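Lipase (PDB 6A0W) probably hydrolyses ester bonds of triacylglycerols and related lipids, as a fungal class 3 lipase of the alpha/beta-hydrolase fold. Local coordinates at residues 96-101 with 162-167; 153-158 with 187-192; 195-200 with 219-224; 103-108 with 166-171. All blocks are in the same frame, centred on the assembly; numbering follows the deposited sequence.

Interaction 1: residues 96-101 with 162-167; sequences RSDAQK and PDYKVI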
loop_
_atom_site.group_PDB
_atom_site.type_symbol
_atom_site.label_atom_id
_atom_site.label_comp_id
_atom_site.label_asym_id
_atom_site.label_seq_id
_atom_site.Cartn_x
_atom_site.Cartn_y
_atom_site.Cartn_z
ATOM N N ARG A 96 6.749 16.969 -2.447
ATOM C CA ARG A 96 6.390 17.498 -3.735
ATOM C C ARG A 96 7.572 17.387 -4.704
ATOM O O ARG A 96 8.722 17.725 -4.357
ATOM C CB ARG A 96 5.949 18.959 -3.607
ATOM C CG ARG A 96 5.289 19.466 -4.873
ATOM C CD ARG A 96 4.858 20.931 -4.775
ATOM N NE ARG A 96 5.987 21.791 -5.036
ATOM C CZ ARG A 96 6.726 22.412 -4.116
ATOM N NH1 ARG A 96 6.341 22.506 -2.854
ATOM N NH2 ARG A 96 7.844 23.006 -4.506
ATOM N N SER A 97 7.250 16.945 -5.916
ATOM C CA SER A 97 8.135 16.998 -7.071
ATOM C C SER A 97 7.528 17.958 -8.089
ATOM O O SER A 97 6.504 17.653 -8.728
ATOM C CB SER A 97 8.247 15.587 -7.707
ATOM O OG SER A 97 9.008 15.615 -8.920
ATOM N N ASP A 98 8.245 19.014 -8.394
ATOM C CA ASP A 98 7.807 19.920 -9.409
ATOM C C ASP A 98 8.074 19.307 -10.755
ATOM O O ASP A 98 7.293 19.427 -11.642
ATOM C CB ASP A 98 8.486 21.259 -9.276
ATOM C CG ASP A 98 8.025 21.995 -8.074
ATOM O OD1 ASP A 98 6.846 21.973 -7.792
ATOM O OD2 ASP A 98 8.842 22.567 -7.395
ATOM N N ALA A 99 9.174 18.601 -10.871
ATOM C CA ALA A 99 9.555 17.952 -12.140
ATOM C C ALA A 99 8.500 16.924 -12.547
ATOM O O ALA A 99 8.184 16.863 -13.711
ATOM C CB ALA A 99 10.898 17.305 -11.983
ATOM N N GLN A 100 7.962 16.177 -11.615
ATOM C CA GLN A 100 6.961 15.143 -11.953
ATOM C C GLN A 100 5.550 15.687 -11.747
ATOM O O GLN A 100 4.626 14.933 -11.971
ATOM C CB GLN A 100 7.190 13.910 -11.085
ATOM C CG GLN A 100 8.645 13.492 -11.007
ATOM C CD GLN A 100 8.865 12.063 -10.582
ATOM O OE1 GLN A 100 9.836 11.742 -9.923
ATOM N NE2 GLN A 100 7.974 11.183 -10.997
ATOM N N LYS A 101 5.415 16.938 -11.336
ATOM C CA LYS A 101 4.102 17.573 -11.054
ATOM C C LYS A 101 3.283 16.640 -10.159
ATOM O O LYS A 101 2.150 16.360 -10.495
ATOM C CB LYS A 101 3.387 17.910 -12.360
ATOM C CG LYS A 101 4.011 19.046 -13.150
ATOM C CD LYS A 101 3.303 19.343 -14.441
ATOM C CE LYS A 101 2.584 20.674 -14.428
ATOM N NZ LYS A 101 1.476 20.740 -15.410
ATOM N N PRO A 162 -2.137 23.605 -8.443
ATOM C CA PRO A 162 -3.448 22.965 -8.536
ATOM C C PRO A 162 -3.557 22.029 -9.709
ATOM O O PRO A 162 -4.507 21.246 -9.784
ATOM C CB PRO A 162 -4.425 24.145 -8.690
ATOM C CG PRO A 162 -3.587 25.273 -9.198
ATOM C CD PRO A 162 -2.242 25.070 -8.538
ATOM N N ASP A 163 -2.573 22.107 -10.591
ATOM C CA ASP A 163 -2.445 21.209 -11.735
ATOM C C ASP A 163 -1.686 19.910 -11.397
ATOM O O ASP A 163 -1.531 19.052 -12.263
ATOM C CB ASP A 163 -1.726 21.916 -12.896
ATOM C CG ASP A 163 -0.416 22.617 -12.459
ATOM O OD1 ASP A 163 -0.278 23.126 -11.291
ATOM O OD2 ASP A 163 0.488 22.705 -13.322
ATOM N N TYR A 164 -1.174 19.756 -10.183
ATOM C CA TYR A 164 -0.370 18.557 -9.876
ATOM C C TYR A 164 -1.275 17.371 -9.532
ATOM O O TYR A 164 -2.376 17.536 -9.011
ATOM C CB TYR A 164 0.599 18.810 -8.721
ATOM C CG TYR A 164 1.844 19.630 -9.027
ATOM C CD1 TYR A 164 1.872 20.556 -10.044
ATOM C CD2 TYR A 164 2.954 19.549 -8.179
ATOM C CE1 TYR A 164 3.006 21.341 -10.265
ATOM C CE2 TYR A 164 4.072 20.329 -8.378
ATOM C CZ TYR A 164 4.074 21.271 -9.386
ATOM O OH TYR A 164 5.224 21.998 -9.572
ATOM N N LYS A 165 -0.809 16.148 -9.763
ATOM C CA LYS A 165 -1.575 15.006 -9.290
ATOM C C LYS A 165 -1.114 14.582 -7.903
ATOM O O LYS A 165 0.005 14.844 -7.520
ATOM C CB LYS A 165 -1.429 13.844 -10.249
ATOM C CG LYS A 165 -0.049 13.260 -10.270
ATOM C CD LYS A 165 -0.002 12.173 -11.320
ATOM C CE LYS A 165 1.425 11.730 -11.555
ATOM N NZ LYS A 165 1.408 10.781 -12.696
ATOM N N VAL A 166 -1.991 13.910 -7.179
ATOM C CA VAL A 166 -1.691 13.387 -5.876
ATOM C C VAL A 166 -1.584 11.862 -5.937
ATOM O O VAL A 166 -2.512 11.165 -6.390
ATOM C CB VAL A 166 -2.820 13.796 -4.898
ATOM C CG1 VAL A 166 -2.637 13.150 -3.548
ATOM C CG2 VAL A 166 -2.871 15.313 -4.763
ATOM N N ILE A 167 -0.429 11.356 -5.494
ATOM C CA ILE A 167 -0.151 9.934 -5.424
ATOM C C ILE A 167 -0.066 9.553 -3.954
ATOM O O ILE A 167 0.716 10.129 -3.204
ATOM C CB ILE A 167 1.242 9.624 -6.046
ATOM C CG1 ILE A 167 1.288 9.913 -7.556
ATOM C CG2 ILE A 167 1.643 8.187 -5.769
ATOM C CD1 ILE A 167 0.521 8.960 -8.457
#

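Interaction 2: residues 153-158 with 187-192; sequences VVQDQL and QREKRL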
loop_
_atom_site.group_PDB
_atom_site.type_symbol
_atom_site.label_atom_id
_atom_site.label_comp_id
_atom_site.label_asym_id
_atom_site.label_seq_id
_atom_site.Cartn_x
_atom_site.Cartn_y
_atom_site.Cartn_z
ATOM N N VAL A 153 -2.110 19.803 4.956
ATOM C CA VAL A 153 -0.930 20.012 4.136
ATOM C C VAL A 153 -1.181 19.610 2.683
ATOM O O VAL A 153 -0.765 20.330 1.783
ATOM C CB VAL A 153 0.267 19.211 4.685
ATOM C CG1 VAL A 153 1.513 19.507 3.867
ATOM C CG2 VAL A 153 0.495 19.579 6.151
ATOM N N VAL A 154 -1.943 18.541 2.436
ATOM C CA VAL A 154 -2.236 18.188 1.012
ATOM C C VAL A 154 -3.129 19.280 0.351
ATOM O O VAL A 154 -2.869 19.762 -0.783
ATOM C CB VAL A 154 -2.949 16.823 0.919
ATOM C CG1 VAL A 154 -3.429 16.570 -0.497
ATOM C CG2 VAL A 154 -2.012 15.718 1.360
ATOM N N GLN A 155 -4.110 19.751 1.131
ATOM C CA GLN A 155 -4.967 20.892 0.719
ATOM C C GLN A 155 -4.166 22.116 0.366
ATOM O O GLN A 155 -4.348 22.725 -0.696
ATOM C CB GLN A 155 -5.987 21.242 1.792
ATOM C CG GLN A 155 -7.017 20.163 2.035
ATOM C CD GLN A 155 -8.365 20.729 2.455
ATOM O OE1 GLN A 155 -8.630 20.923 3.650
ATOM N NE2 GLN A 155 -9.260 20.894 1.476
ATOM N N ASP A 156 -3.148 22.372 1.174
ATOM C CA ASP A 156 -2.324 23.561 0.993
ATOM C C ASP A 156 -1.426 23.505 -0.245
ATOM O O ASP A 156 -1.224 24.492 -0.961
ATOM C CB ASP A 156 -1.505 23.778 2.285
ATOM C CG ASP A 156 -1.068 25.204 2.437
ATOM O OD1 ASP A 156 -1.945 26.079 2.686
ATOM O OD2 ASP A 156 0.124 25.454 2.190
ATOM N N GLN A 157 -0.809 22.345 -0.456
ATOM C CA GLN A 157 0.019 22.129 -1.636
ATOM C C GLN A 157 -0.797 22.131 -2.943
ATOM O O GLN A 157 -0.357 22.641 -3.970
ATOM C CB GLN A 157 0.762 20.792 -1.479
ATOM C CG GLN A 157 1.855 20.872 -0.423
ATOM C CD GLN A 157 3.028 21.688 -0.897
ATOM O OE1 GLN A 157 3.622 21.392 -1.948
ATOM N NE2 GLN A 157 3.429 22.682 -0.088
ATOM N N LEU A 158 -1.970 21.519 -2.897
ATOM C CA LEU A 158 -2.821 21.465 -4.049
ATOM C C LEU A 158 -3.346 22.865 -4.400
ATOM O O LEU A 158 -3.271 23.273 -5.574
ATOM C CB LEU A 158 -3.960 20.505 -3.755
ATOM C CG LEU A 158 -4.860 20.018 -4.884
ATOM C CD1 LEU A 158 -4.053 19.346 -5.986
ATOM C CD2 LEU A 158 -5.862 19.048 -4.293
ATOM N N GLN A 187 -13.371 11.878 -0.444
ATOM C CA GLN A 187 -14.600 12.284 0.246
ATOM C C GLN A 187 -14.574 13.770 0.540
ATOM O O GLN A 187 -15.533 14.436 0.258
ATOM C CB GLN A 187 -14.836 11.478 1.514
ATOM C CG GLN A 187 -15.226 10.029 1.281
ATOM C CD GLN A 187 -14.711 9.091 2.339
ATOM O OE1 GLN A 187 -14.185 9.537 3.351
ATOM N NE2 GLN A 187 -14.900 7.769 2.144
ATOM N N ARG A 188 -13.435 14.342 0.912
ATOM C CA ARG A 188 -13.446 15.656 1.524
ATOM C C ARG A 188 -12.659 16.685 0.809
ATOM O O ARG A 188 -12.737 17.858 1.147
ATOM C CB ARG A 188 -12.957 15.545 2.949
ATOM C CG ARG A 188 -13.863 14.689 3.808
ATOM C CD ARG A 188 -13.574 14.908 5.291
ATOM N NE ARG A 188 -12.239 14.455 5.678
ATOM C CZ ARG A 188 -11.332 15.206 6.277
ATOM N NH1 ARG A 188 -10.167 14.669 6.624
ATOM N NH2 ARG A 188 -11.644 16.446 6.671
ATOM N N GLU A 189 -11.900 16.288 -0.203
ATOM C CA GLU A 189 -11.165 17.274 -0.979
ATOM C C GLU A 189 -11.722 17.227 -2.389
ATOM O O GLU A 189 -11.417 16.334 -3.182
ATOM C CB GLU A 189 -9.679 16.942 -0.945
ATOM C CG GLU A 189 -8.819 17.657 -1.948
ATOM C CD GLU A 189 -8.953 19.174 -1.866
ATOM O OE1 GLU A 189 -8.159 19.799 -1.129
ATOM O OE2 GLU A 189 -9.772 19.738 -2.626
ATOM N N LYS A 190 -12.580 18.186 -2.692
ATOM C CA LYS A 190 -13.407 18.081 -3.888
ATOM C C LYS A 190 -12.581 18.393 -5.129
ATOM O O LYS A 190 -13.010 18.109 -6.220
ATOM C CB LYS A 190 -14.617 19.019 -3.804
ATOM C CG LYS A 190 -14.209 20.471 -3.559
ATOM C CD LYS A 190 -14.955 21.485 -4.418
ATOM C CE LYS A 190 -14.177 22.790 -4.509
ATOM N NZ LYS A 190 -14.329 23.584 -3.257
ATOM N N ARG A 191 -11.428 19.037 -4.998
ATOM C CA ARG A 191 -10.574 19.213 -6.148
ATOM C C ARG A 191 -9.921 17.917 -6.677
ATOM O O ARG A 191 -9.303 17.927 -7.742
ATOM C CB ARG A 191 -9.518 20.241 -5.828
ATOM C CG ARG A 191 -10.140 21.613 -5.525
ATOM C CD ARG A 191 -9.071 22.549 -4.995
ATOM N NE ARG A 191 -8.564 22.108 -3.694
ATOM C CZ ARG A 191 -7.636 22.746 -2.992
ATOM N NH1 ARG A 191 -7.043 23.824 -3.496
ATOM N NH2 ARG A 191 -7.223 22.230 -1.840
ATOM N N LEU A 192 -10.058 16.817 -5.939
ATOM C CA LEU A 192 -9.447 15.552 -6.331
ATOM C C LEU A 192 -10.525 14.626 -6.834
ATOM O O LEU A 192 -11.609 14.602 -6.246
ATOM C CB LEU A 192 -8.697 14.901 -5.171
ATOM C CG LEU A 192 -7.423 15.636 -4.797
ATOM C CD1 LEU A 192 -6.905 15.107 -3.466
ATOM C CD2 LEU A 192 -6.355 15.633 -5.877
#

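Interaction 3: residues 195-200 with 219-224; sequences KNLSIY and TGIPFH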
loop_
_atom_site.group_PDB
_atom_site.type_symbol
_atom_site.label_atom_id
_atom_site.label_comp_id
_atom_site.label_asym_id
_atom_site.label_seq_id
_atom_site.Cartn_x
_atom_site.Cartn_y
_atom_site.Cartn_z
ATOM N N LYS A 195 -9.303 11.608 -11.987
ATOM C CA LYS A 195 -8.372 12.226 -12.939
ATOM C C LYS A 195 -7.052 12.568 -12.322
ATOM O O LYS A 195 -6.077 12.703 -13.057
ATOM C CB LYS A 195 -8.947 13.496 -13.555
ATOM C CG LYS A 195 -10.299 13.311 -14.254
ATOM C CD LYS A 195 -11.119 14.599 -14.245
ATOM C CE LYS A 195 -12.553 14.354 -13.787
ATOM N NZ LYS A 195 -13.445 14.963 -14.801
ATOM N N ASN A 196 -7.025 12.878 -11.020
ATOM C CA ASN A 196 -5.805 13.449 -10.453
ATOM C C ASN A 196 -5.411 12.866 -9.105
ATOM O O ASN A 196 -4.477 13.366 -8.482
ATOM C CB ASN A 196 -5.840 14.985 -10.405
ATOM C CG ASN A 196 -6.925 15.524 -9.486
ATOM O OD1 ASN A 196 -7.816 14.782 -9.057
ATOM N ND2 ASN A 196 -6.942 16.858 -9.309
ATOM N N LEU A 197 -6.047 11.757 -8.721
ATOM C CA LEU A 197 -5.714 11.071 -7.496
ATOM C C LEU A 197 -5.606 9.576 -7.777
ATOM O O LEU A 197 -6.500 8.992 -8.389
ATOM C CB LEU A 197 -6.801 11.298 -6.446
ATOM C CG LEU A 197 -6.731 10.519 -5.151
ATOM C CD1 LEU A 197 -5.472 10.926 -4.391
ATOM C CD2 LEU A 197 -7.951 10.794 -4.297
ATOM N N SER A 198 -4.621 8.948 -7.147
ATOM C CA SER A 198 -4.307 7.537 -7.392
ATOM C C SER A 198 -3.675 6.979 -6.114
ATOM O O SER A 198 -2.956 7.690 -5.427
ATOM C CB SER A 198 -3.259 7.448 -8.561
ATOM O OG SER A 198 -3.959 7.168 -9.734
ATOM N N ILE A 199 -3.836 5.680 -5.888
ATOM C CA ILE A 199 -3.340 5.004 -4.717
ATOM C C ILE A 199 -2.484 3.818 -5.188
ATOM O O ILE A 199 -2.925 3.002 -6.004
ATOM C CB ILE A 199 -4.478 4.438 -3.869
ATOM C CG1 ILE A 199 -5.501 5.547 -3.475
ATOM C CG2 ILE A 199 -3.915 3.865 -2.579
ATOM C CD1 ILE A 199 -6.834 5.003 -2.969
ATOM N N TYR A 200 -1.263 3.741 -4.682
ATOM C CA TYR A 200 -0.377 2.613 -4.988
ATOM C C TYR A 200 0.141 2.005 -3.725
ATOM O O TYR A 200 0.718 2.702 -2.870
ATOM C CB TYR A 200 0.836 3.076 -5.808
ATOM C CG TYR A 200 0.491 3.465 -7.232
ATOM C CD1 TYR A 200 0.031 4.748 -7.517
ATOM C CD2 TYR A 200 0.779 2.608 -8.310
ATOM C CE1 TYR A 200 -0.346 5.103 -8.797
ATOM C CE2 TYR A 200 0.484 2.993 -9.613
ATOM C CZ TYR A 200 -0.048 4.244 -9.854
ATOM O OH TYR A 200 -0.331 4.689 -11.117
ATOM N N THR A 219 -15.730 4.431 -6.302
ATOM C CA THR A 219 -15.210 5.794 -6.393
ATOM C C THR A 219 -14.498 6.025 -7.705
ATOM O O THR A 219 -14.172 7.188 -8.056
ATOM C CB THR A 219 -14.199 6.138 -5.260
ATOM O OG1 THR A 219 -13.006 5.339 -5.373
ATOM C CG2 THR A 219 -14.808 5.910 -3.863
ATOM N N GLY A 220 -14.027 4.944 -8.325
ATOM C CA GLY A 220 -13.180 5.117 -9.544
ATOM C C GLY A 220 -11.776 5.644 -9.276
ATOM O O GLY A 220 -10.989 5.810 -10.213
ATOM N N ILE A 221 -11.413 5.878 -8.009
ATOM C CA ILE A 221 -10.008 6.210 -7.706
ATOM C C ILE A 221 -9.124 4.970 -7.970
ATOM O O ILE A 221 -9.326 3.927 -7.338
ATOM C CB ILE A 221 -9.791 6.607 -6.228
ATOM C CG1 ILE A 221 -10.636 7.848 -5.885
ATOM C CG2 ILE A 221 -8.298 6.914 -5.955
ATOM C CD1 ILE A 221 -10.340 9.095 -6.695
ATOM N N PRO A 222 -8.135 5.085 -8.862
ATOM C CA PRO A 222 -7.293 3.920 -9.158
ATOM C C PRO A 222 -6.531 3.461 -7.915
ATOM O O PRO A 222 -5.957 4.267 -7.206
ATOM C CB PRO A 222 -6.324 4.470 -10.220
ATOM C CG PRO A 222 -7.123 5.544 -10.898
ATOM C CD PRO A 222 -7.754 6.233 -9.712
ATOM N N PHE A 223 -6.761 2.222 -7.522
ATOM C CA PHE A 223 -6.097 1.624 -6.391
ATOM C C PHE A 223 -5.279 0.423 -6.880
ATOM O O PHE A 223 -5.836 -0.606 -7.236
ATOM C CB PHE A 223 -7.174 1.170 -5.407
ATOM C CG PHE A 223 -6.659 0.414 -4.204
ATOM C CD1 PHE A 223 -5.431 0.706 -3.651
ATOM C CD2 PHE A 223 -7.431 -0.557 -3.604
ATOM C CE1 PHE A 223 -4.987 0.020 -2.549
ATOM C CE2 PHE A 223 -6.936 -1.335 -2.572
ATOM C CZ PHE A 223 -5.754 -0.977 -1.986
ATOM N N HIS A 224 -3.959 0.534 -6.798
ATOM C CA HIS A 224 -3.066 -0.497 -7.320
ATOM C C HIS A 224 -2.487 -1.294 -6.167
ATOM O O HIS A 224 -1.940 -0.716 -5.225
ATOM C CB HIS A 224 -1.918 0.168 -8.077
ATOM C CG HIS A 224 -2.356 0.996 -9.227
ATOM N ND1 HIS A 224 -2.410 0.500 -10.514
ATOM C CD2 HIS A 224 -2.667 2.313 -9.309
ATOM C CE1 HIS A 224 -2.803 1.467 -11.324
ATOM N NE2 HIS A 224 -2.936 2.581 -10.623
HETATM O O HOH W 1 -3.583 4.844 -11.935
#

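Interaction 4: residues 103-108 with 166-171; sequences IYVTFR and VIVTGH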
loop_
_atom_site.group_PDB
_atom_site.type_symbol
_atom_site.label_atom_id
_atom_site.label_comp_id
_atom_site.label_asym_id
_atom_site.label_seq_id
_atom_site.Cartn_x
_atom_site.Cartn_y
_atom_site.Cartn_z
ATOM N N ILE A 103 2.215 15.507 -5.971
ATOM C CA ILE A 103 2.249 15.675 -4.501
ATOM C C ILE A 103 2.164 14.257 -3.941
ATOM O O ILE A 103 1.180 13.582 -4.212
ATOM C CB ILE A 103 1.093 16.546 -3.991
ATOM C CG1 ILE A 103 1.150 17.960 -4.568
ATOM C CG2 ILE A 103 1.084 16.549 -2.481
ATOM C CD1 ILE A 103 -0.169 18.660 -4.593
ATOM N N TYR A 104 3.160 13.824 -3.222
ATOM C CA TYR A 104 3.164 12.448 -2.687
ATOM C C TYR A 104 2.720 12.448 -1.228
ATOM O O TYR A 104 3.156 13.277 -0.474
ATOM C CB TYR A 104 4.574 11.864 -2.722
ATOM C CG TYR A 104 5.190 11.653 -4.079
ATOM C CD1 TYR A 104 5.932 12.639 -4.690
ATOM C CD2 TYR A 104 5.060 10.446 -4.732
ATOM C CE1 TYR A 104 6.519 12.435 -5.919
ATOM C CE2 TYR A 104 5.630 10.226 -5.967
ATOM C CZ TYR A 104 6.372 11.223 -6.557
ATOM O OH TYR A 104 6.931 11.006 -7.775
ATOM N N VAL A 105 1.852 11.537 -0.899
ATOM C CA VAL A 105 1.419 11.292 0.494
ATOM C C VAL A 105 1.902 9.874 0.770
ATOM O O VAL A 105 1.403 8.988 0.133
ATOM C CB VAL A 105 -0.101 11.429 0.671
ATOM C CG1 VAL A 105 -0.486 11.210 2.112
ATOM C CG2 VAL A 105 -0.595 12.778 0.192
ATOM N N THR A 106 2.846 9.692 1.654
ATOM C CA THR A 106 3.429 8.350 1.889
ATOM C C THR A 106 3.269 7.926 3.349
ATOM O O THR A 106 3.506 8.750 4.208
ATOM C CB THR A 106 4.910 8.352 1.487
ATOM O OG1 THR A 106 5.052 8.837 0.159
ATOM C CG2 THR A 106 5.551 6.994 1.606
ATOM N N PHE A 107 2.942 6.672 3.596
ATOM C CA PHE A 107 2.783 6.173 4.980
ATOM C C PHE A 107 3.518 4.849 5.202
ATOM O O PHE A 107 3.827 4.123 4.276
ATOM C CB PHE A 107 1.321 5.865 5.294
ATOM C CG PHE A 107 0.355 7.004 5.125
ATOM C CD1 PHE A 107 -0.257 7.241 3.909
ATOM C CD2 PHE A 107 0.043 7.828 6.185
ATOM C CE1 PHE A 107 -1.159 8.278 3.756
ATOM C CE2 PHE A 107 -0.853 8.866 6.030
ATOM C CZ PHE A 107 -1.455 9.083 4.819
ATOM N N ARG A 108 4.043 4.643 6.619
ATOM C CA ARG A 108 4.258 3.234 6.997
ATOM C C ARG A 108 3.563 2.976 8.329
ATOM O O ARG A 108 3.409 3.908 9.101
ATOM C CB ARG A 108 5.750 2.908 7.092
ATOM C CG ARG A 108 6.479 3.654 8.197
ATOM C CD ARG A 108 7.970 3.367 8.262
ATOM N NE ARG A 108 8.620 4.089 9.352
ATOM C CZ ARG A 108 8.727 3.627 10.590
ATOM N NH1 ARG A 108 8.230 2.438 10.902
ATOM N NH2 ARG A 108 9.335 4.351 11.521
ATOM N N VAL A 166 -1.991 13.910 -7.179
ATOM C CA VAL A 166 -1.691 13.387 -5.876
ATOM C C VAL A 166 -1.584 11.862 -5.937
ATOM O O VAL A 166 -2.512 11.165 -6.390
ATOM C CB VAL A 166 -2.820 13.796 -4.898
ATOM C CG1 VAL A 166 -2.637 13.150 -3.548
ATOM C CG2 VAL A 166 -2.871 15.313 -4.763
ATOM N N ILE A 167 -0.429 11.356 -5.494
ATOM C CA ILE A 167 -0.151 9.934 -5.424
ATOM C C ILE A 167 -0.066 9.553 -3.954
ATOM O O ILE A 167 0.716 10.129 -3.204
ATOM C CB ILE A 167 1.242 9.624 -6.046
ATOM C CG1 ILE A 167 1.288 9.913 -7.556
ATOM C CG2 ILE A 167 1.643 8.187 -5.769
ATOM C CD1 ILE A 167 0.521 8.960 -8.457
ATOM N N VAL A 168 -0.878 8.600 -3.516
ATOM C CA VAL A 168 -0.801 8.149 -2.143
ATOM C C VAL A 168 -0.188 6.736 -2.150
ATOM O O VAL A 168 -0.708 5.861 -2.834
ATOM C CB VAL A 168 -2.189 8.069 -1.473
ATOM C CG1 VAL A 168 -2.021 7.838 0.011
ATOM C CG2 VAL A 168 -3.043 9.310 -1.737
ATOM N N THR A 169 0.919 6.530 -1.435
ATOM C CA THR A 169 1.635 5.252 -1.519
ATOM C C THR A 169 2.071 4.724 -0.152
ATOM O O THR A 169 2.243 5.487 0.792
ATOM C CB THR A 169 2.832 5.326 -2.524
ATOM O OG1 THR A 169 3.375 4.015 -2.707
ATOM C CG2 THR A 169 3.937 6.229 -2.013
ATOM N N GLY A 170 2.044 3.404 0.003
ATOM C CA GLY A 170 2.581 2.766 1.185
ATOM C C GLY A 170 2.847 1.291 0.990
ATOM O O GLY A 170 2.190 0.648 0.159
ATOM N N HIS A 171 3.769 0.782 1.809
ATOM C CA HIS A 171 4.078 -0.649 1.950
ATOM C C HIS A 171 3.361 -1.164 3.172
ATOM O O HIS A 171 3.204 -0.432 4.158
ATOM C CB HIS A 171 5.606 -0.821 2.066
ATOM C CG HIS A 171 6.051 -2.205 2.418
ATOM N ND1 HIS A 171 6.684 -2.493 3.606
ATOM C CD2 HIS A 171 6.056 -3.356 1.701
ATOM C CE1 HIS A 171 7.018 -3.773 3.619
ATOM N NE2 HIS A 171 6.573 -4.336 2.508
HETATM O O HOH W 2 5.732 2.576 3.132
#

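Interaction 1: residues 96-101 with 162-167
Lys101 and Tyr164 bring the two backbones to 4.7 Å between their CA atoms, and just beyond them the amide N of Lys165 donates to Lys101 O over 3.1 Å. The contact lies where two neighbouring parallel strands of the alpha/beta-hydrolase sheet begin: residues 98-101 turn the chain from strand 90-97 into strand 102-108, and Lys165 opens strand 165-171. Ser97 OG holds the turn as an ST motif, accepting from the backbone N of Gln100, and is also bonded to Asp76. The Tyr164 ring lies across this turn. Lys101 CA stands over the centre of one ring face in a CH-pi contact, 3.6 Å from the centroid, while Lys101 CB and CG continue past CD1 and CE1. Arg96 CD comes obliquely to Tyr164 CE2 at 3.7 Å. At the ring edge Tyr164 OH donates to Asp98 OD1; the modelled 2.4 Å is too short for its exact value to be trusted. Arg96, bent at its third torsion (chi3 82°), grips the same carboxylate side-on, NE to OD1 and NH2 to OD2, both on the syn side. Lys78 adds a salt bridge to OD2, and Gln157 takes Arg96 NH1. Further out, Lys101 NZ forms a salt bridge with Asp163 OD2 at 3.0 Å, weak as a hydrogen bond.

Interaction 2: residues 153-158 with 187-192
Gln155 NE2 donates to Glu189 OE1 at 3.0 Å, arriving from above the carboxylate plane, with OE1 nearly in the plane of the Gln155 amide. From the other side of the carboxylate, closer to its plane and on the syn side, Arg191 NH2 reaches the same oxygen at 2.7 Å, so OE1 has two donors. Arg191 NH2 also bonds Gln155 O, but bent, at a C=O...N angle of 112°. Leu158 CD2 lies over one face of the Arg191 guanidinium and packs against Leu192 CG at 3.8 Å. The contact joins helix 137-160 to the type I beta turn 189-192 that follows helix 173-188, two helices of the alpha/beta-hydrolase fold. Within the turn Arg191 holds Glu189 side-on in a salt bridge: its NE bonds OE2 over 2.9 Å, and its backbone N uses the anti lone pair of that oxygen. Glu189 curls back through a bend at its second torsion (chi2 55°). Thr159 OG1 takes Arg191 NH1 and also bonds Gln155 O, while Leu185 backs Leu192.

Interaction 3: residues 195-200 with 219-224
Ile199 and Phe223 form one of two parallel bridges between the strands of a beta-alpha-beta unit, whose connecting helix is 210-218. Ile199 N donates to Pro222 O at 2.9 Å, and its O accepts from His224 N at 2.8 Å. On the Tyr200 side of the sheet, the Tyr200 and His224 side chains run the same way and their rings lie face over face in an offset stack, planes 9° apart and centroids 4.0 Å. His224 CD2 sits over the rim of the phenol face, 3.2 Å from Tyr200 CE2. Water 1 joins His224 NE2 to Ser198 OG, and a sulfate ion, probably from the crystallisation liquor, lies about 3 Å from the His224 side chain. On the other side of this alpha/beta-hydrolase sheet the contact is apolar: Ile199 CG2 meets Phe223 CD1 at 3.7 Å, and Ile199 CD1 touches Ile221 CG2. Ile221 CD1 extends to Leu197 CD2 at 3.8 Å. Leu179 of helix 173-188 covers Ile199 and Phe223, whereas Tyr47 of helix 38-53 meets the Tyr200 ring.

Interaction 4: residues 103-108 with 166-171
Val168 projects from the same face of the sheet as Val105 and Phe107 of the adjacent parallel strand and meets them through CG1. Its CB lies 4.0 Å from Val105 O. CG1 comes closer to that oxygen, at 3.6 Å, since it stands opposite the backbone N (chi1 -170°); it also touches Val105 CB and, at the tip, the edge of the Phe107 ring, 3.9 Å from CE1. Helix 137-160 packs over this side, with Val154 on Val105 and Tyr150 edge-to-face with Phe107. The backbones join by four bonds: Ile103 O takes Ile167 N, Ile167 O takes Val105 N at 2.9 Å, Val105 O takes Thr169 N, and Thr169 O takes Phe107 N at 3.1 Å. These are central strands of the alpha/beta-hydrolase sheet, and strand 165-171 runs into what is probably the nucleophile elbow, with Gly170 its first glycine and Ser172 the likely nucleophile. On the other face Tyr104 lies beside Ile167, Thr106 beside Thr169. Thr169 CG2 meets Thr106 OG1 at 3.6 Å; this Thr106 hydroxyl is buried without a polar partner in the model, whereas Thr169 OG1 bonds Tyr200 O and Tyr47 O. Toward the elbow the direct bonding stops: Phe107 O lies 4.2 Å from His171 N, and water 2 bridges them, donating to Phe107 O and accepting from His171 N at 3.0 Å. The His171 imidazole turns to Tyr55 OH and His284 O.

In the fold
Along the chain the first segments of interactions 1, 4 and 2 come before their partners, which return in the same order; interaction 3 follows. Strand 165-171 unites the set: interactions 1 and 4 share Val166 and Ile167 on it, and strand 197-202 of interaction 3 is its neighbour in the sheet. Interactions 3 and 4 span four consecutive parallel strands, their centres about 12 Å apart. Interaction 2 joins helix 137-160 to the turn after helix 173-188 on one side of this sheet, about 14 Å from interaction 4. Interaction 1 lies at the end of strand 165-171 remote from the probable nucleophile elbow. Together the contacts build the framework that probably holds the strand leading to the nucleophile.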